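Side-chain contacts in chitosanase (Bacillus subtilis subsp. subtilis str. 168, PDB 7C6C), which hydrolyses internal beta-(1->4) linkages between D-glucosamine units of partly acetylated chitosan, probably in defence against invading fungi, whose cell-wall chitosan it degrades: residues E55-E58 with V59-A63; A122-R125 with S126-G130; G150-P153 with D154-Y157; K178-L181 with N182-D186. All blocks are in the same frame, centred on the assembly; numbering follows the deposited sequence.

Read from the N terminus, the four contacts follow one another in series; none nests in or crosses another, and each joins neighbours within a helical turn or round a tight turn. Contact 1 lies in the last turns of helix 52-63, about 37 Å, centre to centre, from contact 4 and across the centre of the chain from it. Contact 2 ends the long helix 104-128. Contact 3 closes the loop between helices 134-147 and 156-167, and it touches contact 2 where Arg125 packs on Phe156 and Tyr157. Contact 4, in helix 177-193, turns its aromatic pair toward helices 134-147 and 156-167, so contacts 2, 3 and 4 all pack against helix 134-147.

Contact 1: E55-E58 with V59-A63; sequences EVVE and VYTKA
Val59 N reaches back to Glu55 O at 2.9 Å, and Tyr60 N does the same to Val56 O, so 55-58 and 59-63 form consecutive turns of helix 52-63 with the regular i to i+4 bonding of an alpha helix. Lys62 N continues the series on Glu58 O. The carbonyl of Val57 carries more than its neighbours. It accepts Thr61 N at 2.8 Å and also Thr61 OG1 at 2.8 Å, the two donors approaching from opposite faces of the carbonyl plane. The hydroxyl gets there because OG1 stands beside its own backbone N (chi1 -62°), pointing back down the helix; CG2 takes the position anti to N. Thr61 OG1 also bonds Asn67 in the loop that follows the helix, so one small side chain ties the last turn to what comes after it. On the same side, Val57 CG1 passes 3.9 Å from Thr61 OG1, and both residues rest on Leu73 of helix 73-82. Val59 is turned to another side of the helix: its CG2 lies 3.3 Å from Glu55 O, while the side chain packs on Ala109 and Lys112 of helix 104-128. Tyr60 sends its ring away from the preceding turn into an edge-to-face pair with Phe106. Branching close to the backbone suits buried Val56 and Val57 and partly exposed Val59, whereas Lys62 is exposed. With its hydroxyl bonded to a backbone carbonyl and to an asparagine amide, threonine can sit against leucine near the helix end without leaving that polar group unpaired.

Contact 2: A122-R125 with S126-G130; sequences AMKR and SDNAG
Ser126 OG bonds Ala122 O at 2.8 Å, the familiar way a serine folds back on its own alpha helix, here in the last turns of helix 104-128, which closes in a Schellman motif. Ser126 N shares the same acceptor at 3.0 Å, from the other face of the carbonyl plane, so two donors grip one oxygen. A chi1 of -68° turns OG away from the carbonyl carbon and back over the preceding turn. That pairing lets a polar residue face inward, where Ser126 packs against Arg137 and Met140 of helix 134-147. One residue further on, the carboxylate of Asp127 lies close to Met123 O, but both are acceptors and no bond joins them. The aliphatic stem of Lys124 crosses Asn128, with CG 4.0 Å from ND2. Arg125 supplies the next shell: its NE makes a salt bridge to Asp149, and its guanidinium lies in a cation-pi contact with Tyr157, which together fix the long arm toward helix 156-167. Gly130 follows with positive phi (73°), a conformation easily adopted without a side chain, and Gly130 N bonds Asp127 O, one of the two backward bonds of the motif. Beyond it, Lys172 comes in from a later loop to bond Asp127 O. Between Arg125 and Asn128 sits a water that accepts from Arg125 NH1 at 3.0 Å, at the edge of the guanidinium and in its plane, and from Asn128 ND2 at 3.2 Å.

Contact 3: G150-P153 with D154-Y157; sequences GDDP and DSFY
In the type I beta turn from Asp152 to Ser155, leading into helix 156-167, one oxygen takes both a backbone and a side-chain hydrogen bond. Asp152 O accepts Ser155 OG at 2.8 Å, lying in the carbonyl plane, and Ser155 N at 3.1 Å, which comes from above that plane. Ser155 is also the N-cap: with OG held between backbone N and carbonyl carbon (chi1 64°), the hydroxyl meets Ala158 N too. Proline suits the second position of the turn, where its ring locks phi near the required value. Asp152 OD2 takes Asp154 N at 3.1 Å from above the carboxylate plane, an Asx turn.

Waters bridge two further pairs. One donates to Gly150 O and accepts from Tyr157 N, linking the loop to the first helical turn; the other donates to Asp152 OD2 at 2.8 Å and to Asp154 OD2 at 2.7 Å.

Two like charges, Asp152 OD2 and Asp154 OD2, stand 4.4 Å apart. Asp191 also nears Asp154 OD1. Asp154 is gripped by Ala196 N and Asn197 N, so the buried carboxylate joins this turn to the loop after helix 177-193. Those amides and the shared water would be expected to offset part of the repulsion.

Contact 4: K178-L181 with N182-D186; sequences KKWL and NKFLD
Trp180 lies alongside Phe184, one turn further along helix 177-193, in an i to i+4 aromatic pair. From CB, the Trp180 side chain leaves with CG anti to the backbone N (chi1 -174°), which swings the indole alongside Phe184 so that both side chains point the same way. At its pyrrole edge, NE1 bonds Asn164 of helix 156-167, satisfying the buried N-H. The six-membered ring goes on to Phe184: CZ3 lies 4.1 Å from Phe184 CB, which sits over one face of the indole toward the rim. CH2, at the far end, comes to 3.7 Å from Phe184 CD2. The six-membered ring of Trp180 and the Phe184 ring are nearly parallel, with planes at 27°, but are slid apart to 5.4 Å between centroids and barely overlap. Met140 of helix 134-147 and Thr163 of helix 156-167 touch both residues, so large flat side chains suit this junction of three helices. Beneath the rings, Phe184 N bonds Trp180 O at 2.8 Å. Leu181 and Leu185 form a second apolar pair, with CG of the former 4.4 Å from CD1 of the latter, and Leu185 continues to Val211 and Arg215 of helix 209-219. On a more exposed side a water donates to Lys178 O at 2.7 Å and, weakly, to Asn182 OD1. The division is that of an amphipathic helix: the indole N-H has an asparagine partner and the remaining ring surface is apolar, so Trp180 can be buried among helices at little polar cost, while lysines and asparagine occupy more exposed positions.

Contact 1: E55-E58 with V59-A63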
ATOM      1  N   GLU A  55       0.204  -3.005  15.006  1.00  8.40           N
ATOM      2  CA  GLU A  55      -1.001  -3.823  14.884  1.00  8.76           C
ATOM      3  C   GLU A  55      -0.675  -5.240  14.433  1.00  8.79           C
ATOM      4  O   GLU A  55      -1.256  -6.200  14.946  1.00  9.77           O
ATOM      5  CB  GLU A  55      -2.028  -3.174  13.953  1.00  9.67           C
ATOM      6  CG  GLU A  55      -2.586  -1.869  14.501  1.00 11.23           C
ATOM      7  CD  GLU A  55      -3.899  -1.482  13.872  1.00 11.92           C
ATOM      8  OE1 GLU A  55      -4.800  -2.338  13.800  1.00 12.68           O
ATOM      9  OE2 GLU A  55      -4.030  -0.319  13.445  1.00 13.22           O
ATOM     10  N   VAL A  56       0.257  -5.397  13.484  1.00  8.70           N
ATOM     11  CA  VAL A  56       0.668  -6.740  13.088  1.00  9.39           C
ATOM     12  C   VAL A  56       1.171  -7.523  14.295  1.00  8.74           C
ATOM     13  O   VAL A  56       0.787  -8.677  14.511  1.00  9.19           O
ATOM     14  CB  VAL A  56       1.714  -6.692  11.962  1.00  9.66           C
ATOM     15  CG1 VAL A  56       2.244  -8.097  11.694  1.00 10.01           C
ATOM     16  CG2 VAL A  56       1.111  -6.092  10.712  1.00  9.88           C
ATOM     17  N   VAL A  57       2.046  -6.909  15.094  1.00  8.46           N
ATOM     18  CA  VAL A  57       2.620  -7.626  16.227  1.00  8.69           C
ATOM     19  C   VAL A  57       1.559  -7.912  17.286  1.00  8.47           C
ATOM     20  O   VAL A  57       1.570  -8.982  17.901  1.00  9.25           O
ATOM     21  CB  VAL A  57       3.864  -6.898  16.778  1.00  8.79           C
ATOM     22  CG1 VAL A  57       4.436  -7.651  17.964  1.00  9.86           C
ATOM     23  CG2 VAL A  57       4.918  -6.747  15.680  1.00  9.83           C
ATOM     24  N   GLU A  58       0.603  -6.995  17.488  1.00  8.49           N
ATOM     25  CA  GLU A  58      -0.496  -7.261  18.420  1.00  8.84           C
ATOM     26  C   GLU A  58      -1.315  -8.464  17.974  1.00  8.72           C
ATOM     27  O   GLU A  58      -1.648  -9.343  18.783  1.00  9.66           O
ATOM     28  CB  GLU A  58      -1.424  -6.048  18.496  1.00  8.88           C
ATOM     29  CG  GLU A  58      -0.875  -4.822  19.180  1.00 10.03           C
ATOM     30  CD  GLU A  58      -1.736  -3.597  18.884  1.00  9.64           C
ATOM     31  OE1 GLU A  58      -2.515  -3.632  17.896  1.00 10.84           O
ATOM     32  OE2 GLU A  58      -1.636  -2.587  19.614  1.00  9.33           O
ATOM     33  N   VAL A  59      -1.680  -8.496  16.686  1.00  9.59           N
ATOM     34  CA  VAL A  59      -2.508  -9.579  16.152  1.00 10.21           C
ATOM     35  C   VAL A  59      -1.757 -10.901  16.238  1.00 10.35           C
ATOM     36  O   VAL A  59      -2.296 -11.925  16.670  1.00 10.93           O
ATOM     37  CB  VAL A  59      -2.952  -9.248  14.710  1.00 10.17           C
ATOM     38  CG1 VAL A  59      -3.529 -10.485  14.000  1.00 11.33           C
ATOM     39  CG2 VAL A  59      -3.952  -8.111  14.710  1.00 10.76           C
ATOM     40  N   TYR A  60      -0.485 -10.889  15.837  1.00  9.57           N
ATOM     41  CA  TYR A  60       0.339 -12.085  15.925  1.00  9.85           C
ATOM     42  C   TYR A  60       0.457 -12.562  17.367  1.00  9.74           C
ATOM     43  O   TYR A  60       0.379 -13.766  17.639  1.00 10.22           O
ATOM     44  CB  TYR A  60       1.717 -11.778  15.332  1.00 10.15           C
ATOM     45  CG  TYR A  60       2.717 -12.907  15.399  1.00 10.26           C
ATOM     46  CD1 TYR A  60       2.422 -14.164  14.887  1.00 11.19           C
ATOM     47  CD2 TYR A  60       3.967 -12.706  15.962  1.00 10.64           C
ATOM     48  CE1 TYR A  60       3.348 -15.195  14.945  1.00 11.81           C
ATOM     49  CE2 TYR A  60       4.902 -13.723  16.016  1.00 11.54           C
ATOM     50  CZ  TYR A  60       4.587 -14.967  15.517  1.00 11.59           C
ATOM     51  OH  TYR A  60       5.525 -15.968  15.603  1.00 12.69           O
ATOM     52  N   THR A  61       0.607 -11.627  18.313  1.00  9.86           N
ATOM     53  CA  THR A  61       0.783 -11.995  19.716  1.00  9.67           C
ATOM     54  C   THR A  61      -0.498 -12.570  20.315  1.00  9.92           C
ATOM     55  O   THR A  61      -0.441 -13.487  21.140  1.00 10.36           O
ATOM     56  CB  THR A  61       1.335 -10.805  20.511  1.00 10.08           C
ATOM     57  OG1 THR A  61       2.621 -10.463  19.984  1.00  9.50           O
ATOM     58  CG2 THR A  61       1.490 -11.133  21.983  1.00 10.92           C
ATOM     59  N   LYS A  62      -1.662 -12.065  19.902  1.00 10.10           N
ATOM     60  CA  LYS A  62      -2.909 -12.686  20.333  1.00 11.58           C
ATOM     61  C   LYS A  62      -3.002 -14.128  19.840  1.00 11.27           C
ATOM     62  O   LYS A  62      -3.405 -15.026  20.587  1.00 12.52           O
ATOM     63  CB  LYS A  62      -4.106 -11.863  19.858  1.00 13.20           C
ATOM     64  CG  LYS A  62      -5.430 -12.488  20.241  1.00 15.22           C
ATOM     65  CD  LYS A  62      -6.611 -11.562  20.011  1.00 17.40           C
ATOM     66  CE  LYS A  62      -7.878 -12.191  20.583  1.00 19.15           C
ATOM     67  NZ  LYS A  62      -9.067 -11.339  20.376  1.00 18.98           N
ATOM     68  N   ALA A  63      -2.590 -14.371  18.593  1.00 11.28           N
ATOM     69  CA  ALA A  63      -2.667 -15.710  18.021  1.00 12.25           C
ATOM     70  C   ALA A  63      -1.590 -16.628  18.584  1.00 12.43           C
ATOM     71  O   ALA A  63      -1.833 -17.826  18.776  1.00 13.64           O
ATOM     72  CB  ALA A  63      -2.547 -15.617  16.500  1.00 12.90           C
TER

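Contact 2: A122-R125 with S126-G130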
ATOM      1  N   ALA A 122     -10.080   0.401   1.074  1.00 13.50           N
ATOM      2  CA  ALA A 122      -9.990   0.724  -0.346  1.00 13.25           C
ATOM      3  C   ALA A 122     -11.266   0.342  -1.081  1.00 13.46           C
ATOM      4  O   ALA A 122     -11.744   1.096  -1.937  1.00 14.60           O
ATOM      5  CB  ALA A 122      -8.785   0.030  -0.979  1.00 13.49           C
ATOM      6  N   MET A 123     -11.823  -0.835  -0.779  1.00 13.56           N
ATOM      7  CA  MET A 123     -13.047  -1.254  -1.459  1.00 14.08           C
ATOM      8  C   MET A 123     -14.245  -0.417  -1.024  1.00 15.83           C
ATOM      9  O   MET A 123     -15.139  -0.150  -1.838  1.00 16.73           O
ATOM     10  CB  MET A 123     -13.315  -2.747  -1.243  1.00 14.29           C
ATOM     11  CG  MET A 123     -12.250  -3.687  -1.809  1.00 14.45           C
ATOM     12  SD  MET A 123     -11.844  -3.429  -3.557  1.00 14.94           S
ATOM     13  CE  MET A 123     -10.341  -2.457  -3.435  1.00 15.97           C
ATOM     14  N   LYS A 124     -14.275   0.006   0.243  1.00 16.19           N
ATOM     15  CA  LYS A 124     -15.375   0.834   0.727  1.00 17.55           C
ATOM     16  C   LYS A 124     -15.362   2.204   0.064  1.00 17.38           C
ATOM     17  O   LYS A 124     -16.402   2.693  -0.389  1.00 18.20           O
ATOM     18  CB  LYS A 124     -15.303   0.967   2.249  1.00 20.19           C
ATOM     19  CG  LYS A 124     -16.401   1.843   2.833  1.00 23.36           C
ATOM     20  CD  LYS A 124     -16.274   1.987   4.342  1.00 26.70           C
ATOM     21  CE  LYS A 124     -17.517   2.630   4.937  1.00 29.07           C
ATOM     22  NZ  LYS A 124     -17.337   2.943   6.378  1.00 30.73           N
ATOM     23  N   ARG A 125     -14.194   2.847   0.005  1.00 17.20           N
ATOM     24  CA  ARG A 125     -14.124   4.146  -0.657  1.00 17.19           C
ATOM     25  C   ARG A 125     -14.364   4.021  -2.157  1.00 16.86           C
ATOM     26  O   ARG A 125     -14.941   4.929  -2.769  1.00 17.74           O
ATOM     27  CB  ARG A 125     -12.793   4.841  -0.354  1.00 18.55           C
ATOM     28  CG  ARG A 125     -12.609   5.223   1.117  1.00 19.36           C
ATOM     29  CD  ARG A 125     -11.784   6.498   1.273  1.00 21.05           C
ATOM     30  NE  ARG A 125     -11.425   6.787   2.664  1.00 22.62           N
ATOM     31  CZ  ARG A 125     -12.167   7.509   3.498  1.00 23.97           C
ATOM     32  NH1 ARG A 125     -13.325   8.012   3.094  1.00 23.62           N
ATOM     33  NH2 ARG A 125     -11.752   7.721   4.738  1.00 25.08           N
ATOM     34  N   SER A 126     -13.956   2.899  -2.761  1.00 16.77           N
ATOM     35  CA  SER A 126     -14.288   2.633  -4.157  1.00 16.85           C
ATOM     36  C   SER A 126     -15.795   2.567  -4.350  1.00 18.01           C
ATOM     37  O   SER A 126     -16.338   3.152  -5.294  1.00 18.17           O
ATOM     38  CB  SER A 126     -13.644   1.316  -4.594  1.00 16.39           C
ATOM     39  OG  SER A 126     -12.235   1.424  -4.648  1.00 15.63           O
ATOM     40  N   ASP A 127     -16.487   1.846  -3.458  1.00 18.89           N
ATOM     41  CA  ASP A 127     -17.942   1.783  -3.521  1.00 21.13           C
ATOM     42  C   ASP A 127     -18.553   3.166  -3.365  1.00 21.77           C
ATOM     43  O   ASP A 127     -19.487   3.527  -4.091  1.00 22.55           O
ATOM     44  CB  ASP A 127     -18.477   0.867  -2.421  1.00 23.82           C
ATOM     45  CG  ASP A 127     -18.126  -0.586  -2.639  1.00 27.36           C
ATOM     46  OD1 ASP A 127     -17.668  -0.934  -3.747  1.00 28.69           O
ATOM     47  OD2 ASP A 127     -18.316  -1.382  -1.692  1.00 29.40           O
ATOM     48  N   ASN A 128     -18.033   3.960  -2.423  1.00 22.21           N
ATOM     49  CA  ASN A 128     -18.566   5.302  -2.215  1.00 23.37           C
ATOM     50  C   ASN A 128     -18.386   6.180  -3.447  1.00 22.63           C
ATOM     51  O   ASN A 128     -19.223   7.053  -3.713  1.00 23.42           O
ATOM     52  CB  ASN A 128     -17.910   5.956  -0.996  1.00 25.45           C
ATOM     53  CG  ASN A 128     -18.197   5.211   0.298  1.00 28.58           C
ATOM     54  OD1 ASN A 128     -19.169   4.463   0.398  1.00 30.30           O
ATOM     55  ND2 ASN A 128     -17.355   5.430   1.305  1.00 29.20           N
ATOM     56  N   ALA A 129     -17.310   5.971  -4.200  1.00 22.03           N
ATOM     57  CA  ALA A 129     -17.053   6.723  -5.420  1.00 21.29           C
ATOM     58  C   ALA A 129     -17.733   6.124  -6.645  1.00 21.62           C
ATOM     59  O   ALA A 129     -17.608   6.682  -7.740  1.00 22.19           O
ATOM     60  CB  ALA A 129     -15.544   6.843  -5.663  1.00 21.26           C
ATOM     61  N   GLY A 130     -18.439   5.006  -6.490  1.00 20.50           N
ATOM     62  CA  GLY A 130     -19.100   4.386  -7.621  1.00 20.52           C
ATOM     63  C   GLY A 130     -18.177   3.694  -8.600  1.00 20.42           C
ATOM     64  O   GLY A 130     -18.542   3.521  -9.765  1.00 21.57           O
TER
HETATM   65  O   HOH W   1     -15.132   7.694   0.727  1.00 25.01           O

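Contact 3: G150-P153 with D154-Y157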
ATOM      1  N   GLY A 150      -5.334   8.161   6.309  1.00 18.93           N
ATOM      2  CA  GLY A 150      -5.435   9.201   7.313  1.00 20.11           C
ATOM      3  C   GLY A 150      -6.203  10.413   6.822  1.00 21.26           C
ATOM      4  O   GLY A 150      -6.921  10.373   5.821  1.00 21.29           O
ATOM      5  N   ASP A 151      -6.037  11.515   7.556  1.00 21.66           N
ATOM      6  CA  ASP A 151      -6.707  12.779   7.277  1.00 23.78           C
ATOM      7  C   ASP A 151      -5.767  13.822   6.687  1.00 23.33           C
ATOM      8  O   ASP A 151      -6.164  14.981   6.528  1.00 24.27           O
ATOM      9  CB  ASP A 151      -7.342  13.347   8.553  1.00 27.36           C
ATOM     10  CG  ASP A 151      -8.326  12.394   9.198  1.00 31.75           C
ATOM     11  OD1 ASP A 151      -8.438  12.414  10.443  1.00 34.01           O
ATOM     12  OD2 ASP A 151      -8.995  11.637   8.462  1.00 33.73           O
ATOM     13  N   ASP A 152      -4.536  13.444   6.368  1.00 21.04           N
ATOM     14  CA  ASP A 152      -3.517  14.386   5.929  1.00 20.21           C
ATOM     15  C   ASP A 152      -3.649  14.652   4.433  1.00 19.68           C
ATOM     16  O   ASP A 152      -4.322  13.914   3.709  1.00 19.46           O
ATOM     17  CB  ASP A 152      -2.145  13.799   6.231  1.00 20.07           C
ATOM     18  CG  ASP A 152      -1.933  12.477   5.551  1.00 18.77           C
ATOM     19  OD1 ASP A 152      -2.501  11.468   6.019  1.00 18.72           O
ATOM     20  OD2 ASP A 152      -1.229  12.460   4.521  1.00 17.93           O
ATOM     21  N   PRO A 153      -2.985  15.699   3.925  1.00 20.30           N
ATOM     22  CA  PRO A 153      -3.150  16.060   2.505  1.00 19.91           C
ATOM     23  C   PRO A 153      -2.571  15.058   1.517  1.00 18.81           C
ATOM     24  O   PRO A 153      -2.833  15.194   0.313  1.00 19.27           O
ATOM     25  CB  PRO A 153      -2.434  17.413   2.394  1.00 20.49           C
ATOM     26  CG  PRO A 153      -2.380  17.937   3.788  1.00 21.34           C
ATOM     27  CD  PRO A 153      -2.243  16.736   4.666  1.00 21.00           C
ATOM     28  N   ASP A 154      -1.786  14.077   1.961  1.00 17.32           N
ATOM     29  CA  ASP A 154      -1.243  13.047   1.082  1.00 16.10           C
ATOM     30  C   ASP A 154      -2.021  11.743   1.166  1.00 15.20           C
ATOM     31  O   ASP A 154      -1.610  10.743   0.561  1.00 15.05           O
ATOM     32  CB  ASP A 154       0.226  12.778   1.421  1.00 16.44           C
ATOM     33  CG  ASP A 154       1.094  14.015   1.309  1.00 17.28           C
ATOM     34  OD1 ASP A 154       0.880  14.823   0.381  1.00 17.87           O
ATOM     35  OD2 ASP A 154       1.996  14.182   2.154  1.00 17.77           O
ATOM     36  N   SER A 155      -3.137  11.733   1.892  1.00 15.36           N
ATOM     37  CA  SER A 155      -3.853  10.506   2.196  1.00 15.24           C
ATOM     38  C   SER A 155      -4.704  10.042   1.019  1.00 14.56           C
ATOM     39  O   SER A 155      -5.028  10.801   0.102  1.00 15.67           O
ATOM     40  CB  SER A 155      -4.764  10.700   3.406  1.00 16.26           C
ATOM     41  OG  SER A 155      -5.782  11.648   3.125  1.00 17.13           O
ATOM     42  N   PHE A 156      -5.076   8.764   1.087  1.00 14.88           N
ATOM     43  CA  PHE A 156      -5.969   8.122   0.127  1.00 14.78           C
ATOM     44  C   PHE A 156      -7.210   8.967  -0.152  1.00 15.84           C
ATOM     45  O   PHE A 156      -7.513   9.287  -1.309  1.00 16.02           O
ATOM     46  CB  PHE A 156      -6.338   6.766   0.736  1.00 14.78           C
ATOM     47  CG  PHE A 156      -7.316   5.940  -0.050  1.00 14.13           C
ATOM     48  CD1 PHE A 156      -7.266   5.843  -1.436  1.00 13.61           C
ATOM     49  CD2 PHE A 156      -8.268   5.199   0.637  1.00 13.87           C
ATOM     50  CE1 PHE A 156      -8.168   5.032  -2.110  1.00 13.97           C
ATOM     51  CE2 PHE A 156      -9.166   4.393  -0.026  1.00 13.99           C
ATOM     52  CZ  PHE A 156      -9.117   4.306  -1.402  1.00 13.62           C
ATOM     53  N   TYR A 157      -7.949   9.334   0.897  1.00 17.05           N
ATOM     54  CA  TYR A 157      -9.194  10.062   0.670  1.00 18.37           C
ATOM     55  C   TYR A 157      -8.942  11.492   0.207  1.00 18.94           C
ATOM     56  O   TYR A 157      -9.747  12.040  -0.553  1.00 19.48           O
ATOM     57  CB  TYR A 157     -10.096   9.998   1.906  1.00 20.29           C
ATOM     58  CG  TYR A 157     -11.500  10.520   1.671  1.00 22.05           C
ATOM     59  CD1 TYR A 157     -12.243  10.115   0.568  1.00 23.05           C
ATOM     60  CD2 TYR A 157     -12.083  11.416   2.560  1.00 23.17           C
ATOM     61  CE1 TYR A 157     -13.521  10.595   0.351  1.00 24.50           C
ATOM     62  CE2 TYR A 157     -13.359  11.900   2.352  1.00 24.20           C
ATOM     63  CZ  TYR A 157     -14.074  11.484   1.249  1.00 25.28           C
ATOM     64  OH  TYR A 157     -15.344  11.962   1.034  1.00 26.86           O
TER
HETATM   65  O   HOH W   2      -7.636   8.747   3.599  1.00 17.47           O
HETATM   66  O   HOH W   3       0.709  14.532   4.525  1.00 24.17           O

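Contact 4: K178-L181 with N182-D186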
ATOM      1  N   LYS A 178     -13.318   5.817 -16.689  1.00 18.61           N
ATOM      2  CA  LYS A 178     -11.990   5.784 -17.293  1.00 18.43           C
ATOM      3  C   LYS A 178     -11.347   7.166 -17.280  1.00 18.28           C
ATOM      4  O   LYS A 178     -10.159   7.305 -16.968  1.00 18.06           O
ATOM      5  CB  LYS A 178     -12.068   5.204 -18.707  1.00 18.41           C
ATOM      6  CG  LYS A 178     -12.657   3.796 -18.744  1.00 18.44           C
ATOM      7  CD  LYS A 178     -12.577   3.168 -20.127  1.00 18.58           C
ATOM      8  CE  LYS A 178     -13.169   1.770 -20.115  1.00 18.80           C
ATOM      9  NZ  LYS A 178     -13.064   1.101 -21.446  1.00 19.50           N
ATOM     10  N   LYS A 179     -12.125   8.205 -17.590  1.00 19.70           N
ATOM     11  CA  LYS A 179     -11.613   9.566 -17.495  1.00 21.42           C
ATOM     12  C   LYS A 179     -11.282   9.928 -16.056  1.00 20.12           C
ATOM     13  O   LYS A 179     -10.244  10.542 -15.786  1.00 20.20           O
ATOM     14  CB  LYS A 179     -12.640  10.545 -18.060  1.00 25.08           C
ATOM     15  CG  LYS A 179     -12.094  11.944 -18.305  1.00 29.61           C
ATOM     16  CD  LYS A 179     -13.046  12.774 -19.160  1.00 32.90           C
ATOM     17  CE  LYS A 179     -14.053  13.531 -18.305  1.00 35.20           C
ATOM     18  NZ  LYS A 179     -15.182  14.080 -19.114  1.00 36.51           N
ATOM     19  N   TRP A 180     -12.155   9.551 -15.120  1.00 19.23           N
ATOM     20  CA  TRP A 180     -11.906   9.828 -13.709  1.00 18.50           C
ATOM     21  C   TRP A 180     -10.614   9.175 -13.237  1.00 17.36           C
ATOM     22  O   TRP A 180      -9.816   9.801 -12.526  1.00 17.32           O
ATOM     23  CB  TRP A 180     -13.086   9.331 -12.877  1.00 19.07           C
ATOM     24  CG  TRP A 180     -13.004   9.681 -11.421  1.00 20.20           C
ATOM     25  CD1 TRP A 180     -13.508  10.794 -10.817  1.00 20.58           C
ATOM     26  CD2 TRP A 180     -12.385   8.907 -10.384  1.00 20.47           C
ATOM     27  NE1 TRP A 180     -13.241  10.764  -9.468  1.00 21.37           N
ATOM     28  CE2 TRP A 180     -12.554   9.615  -9.177  1.00 20.98           C
ATOM     29  CE3 TRP A 180     -11.704   7.685 -10.361  1.00 20.99           C
ATOM     30  CZ2 TRP A 180     -12.066   9.141  -7.962  1.00 21.33           C
ATOM     31  CZ3 TRP A 180     -11.222   7.216  -9.152  1.00 21.36           C
ATOM     32  CH2 TRP A 180     -11.404   7.943  -7.970  1.00 21.32           C
ATOM     33  N   LEU A 181     -10.389   7.913 -13.620  1.00 16.42           N
ATOM     34  CA  LEU A 181      -9.190   7.214 -13.169  1.00 15.44           C
ATOM     35  C   LEU A 181      -7.928   7.843 -13.745  1.00 15.44           C
ATOM     36  O   LEU A 181      -6.902   7.914 -13.065  1.00 15.50           O
ATOM     37  CB  LEU A 181      -9.275   5.732 -13.524  1.00 15.09           C
ATOM     38  CG  LEU A 181      -8.158   4.854 -12.953  1.00 15.60           C
ATOM     39  CD1 LEU A 181      -8.205   4.847 -11.429  1.00 16.11           C
ATOM     40  CD2 LEU A 181      -8.253   3.447 -13.528  1.00 15.34           C
ATOM     41  N   ASN A 182      -7.977   8.309 -14.995  1.00 16.65           N
ATOM     42  CA  ASN A 182      -6.816   9.002 -15.546  1.00 18.04           C
ATOM     43  C   ASN A 182      -6.506  10.264 -14.752  1.00 17.09           C
ATOM     44  O   ASN A 182      -5.338  10.568 -14.482  1.00 16.98           O
ATOM     45  CB  ASN A 182      -7.034   9.317 -17.021  1.00 19.89           C
ATOM     46  CG  ASN A 182      -6.960   8.082 -17.888  1.00 22.88           C
ATOM     47  OD1 ASN A 182      -6.299   7.106 -17.538  1.00 24.50           O
ATOM     48  ND2 ASN A 182      -7.635   8.118 -19.027  1.00 23.79           N
ATOM     49  N   LYS A 183      -7.543  10.996 -14.342  1.00 17.91           N
ATOM     50  CA  LYS A 183      -7.317  12.171 -13.512  1.00 18.60           C
ATOM     51  C   LYS A 183      -6.798  11.780 -12.133  1.00 17.11           C
ATOM     52  O   LYS A 183      -5.945  12.475 -11.569  1.00 18.44           O
ATOM     53  CB  LYS A 183      -8.592  13.007 -13.410  1.00 21.29           C
ATOM     54  CG  LYS A 183      -9.147  13.426 -14.763  1.00 25.22           C
ATOM     55  CD  LYS A 183      -9.389  14.928 -14.851  1.00 28.45           C
ATOM     56  CE  LYS A 183      -9.967  15.318 -16.211  1.00 30.23           C
ATOM     57  NZ  LYS A 183      -9.716  16.750 -16.555  1.00 32.17           N
ATOM     58  N   PHE A 184      -7.295  10.668 -11.578  1.00 16.25           N
ATOM     59  CA  PHE A 184      -6.783  10.187 -10.299  1.00 15.91           C
ATOM     60  C   PHE A 184      -5.295   9.883 -10.387  1.00 15.01           C
ATOM     61  O   PHE A 184      -4.524  10.242  -9.489  1.00 14.92           O
ATOM     62  CB  PHE A 184      -7.544   8.937  -9.861  1.00 15.73           C
ATOM     63  CG  PHE A 184      -7.180   8.472  -8.479  1.00 15.58           C
ATOM     64  CD1 PHE A 184      -6.102   7.624  -8.271  1.00 15.56           C
ATOM     65  CD2 PHE A 184      -7.895   8.916  -7.376  1.00 15.79           C
ATOM     66  CE1 PHE A 184      -5.760   7.221  -6.995  1.00 15.94           C
ATOM     67  CE2 PHE A 184      -7.561   8.508  -6.099  1.00 16.17           C
ATOM     68  CZ  PHE A 184      -6.491   7.661  -5.911  1.00 16.03           C
ATOM     69  N   LEU A 185      -4.875   9.210 -11.459  1.00 14.41           N
ATOM     70  CA  LEU A 185      -3.460   8.901 -11.622  1.00 14.42           C
ATOM     71  C   LEU A 185      -2.631  10.179 -11.733  1.00 15.02           C
ATOM     72  O   LEU A 185      -1.524  10.254 -11.192  1.00 15.41           O
ATOM     73  CB  LEU A 185      -3.264   7.965 -12.819  1.00 14.53           C
ATOM     74  CG  LEU A 185      -3.830   6.554 -12.614  1.00 14.41           C
ATOM     75  CD1 LEU A 185      -3.929   5.808 -13.941  1.00 15.74           C
ATOM     76  CD2 LEU A 185      -2.969   5.773 -11.634  1.00 14.29           C
ATOM     77  N   ASP A 186      -3.169  11.206 -12.402  1.00 15.96           N
ATOM     78  CA  ASP A 186      -2.499  12.505 -12.456  1.00 17.33           C
ATOM     79  C   ASP A 186      -2.357  13.112 -11.064  1.00 17.34           C
ATOM     80  O   ASP A 186      -1.291  13.625 -10.698  1.00 17.72           O
ATOM     81  CB  ASP A 186      -3.300  13.468 -13.332  1.00 18.42           C
ATOM     82  CG  ASP A 186      -3.223  13.136 -14.801  1.00 20.51           C
ATOM     83  OD1 ASP A 186      -2.380  12.306 -15.197  1.00 21.28           O
ATOM     84  OD2 ASP A 186      -4.009  13.737 -15.567  1.00 22.48           O
TER
HETATM   85  O   HOH W   4      -8.319   5.314 -17.023  1.00 18.37           O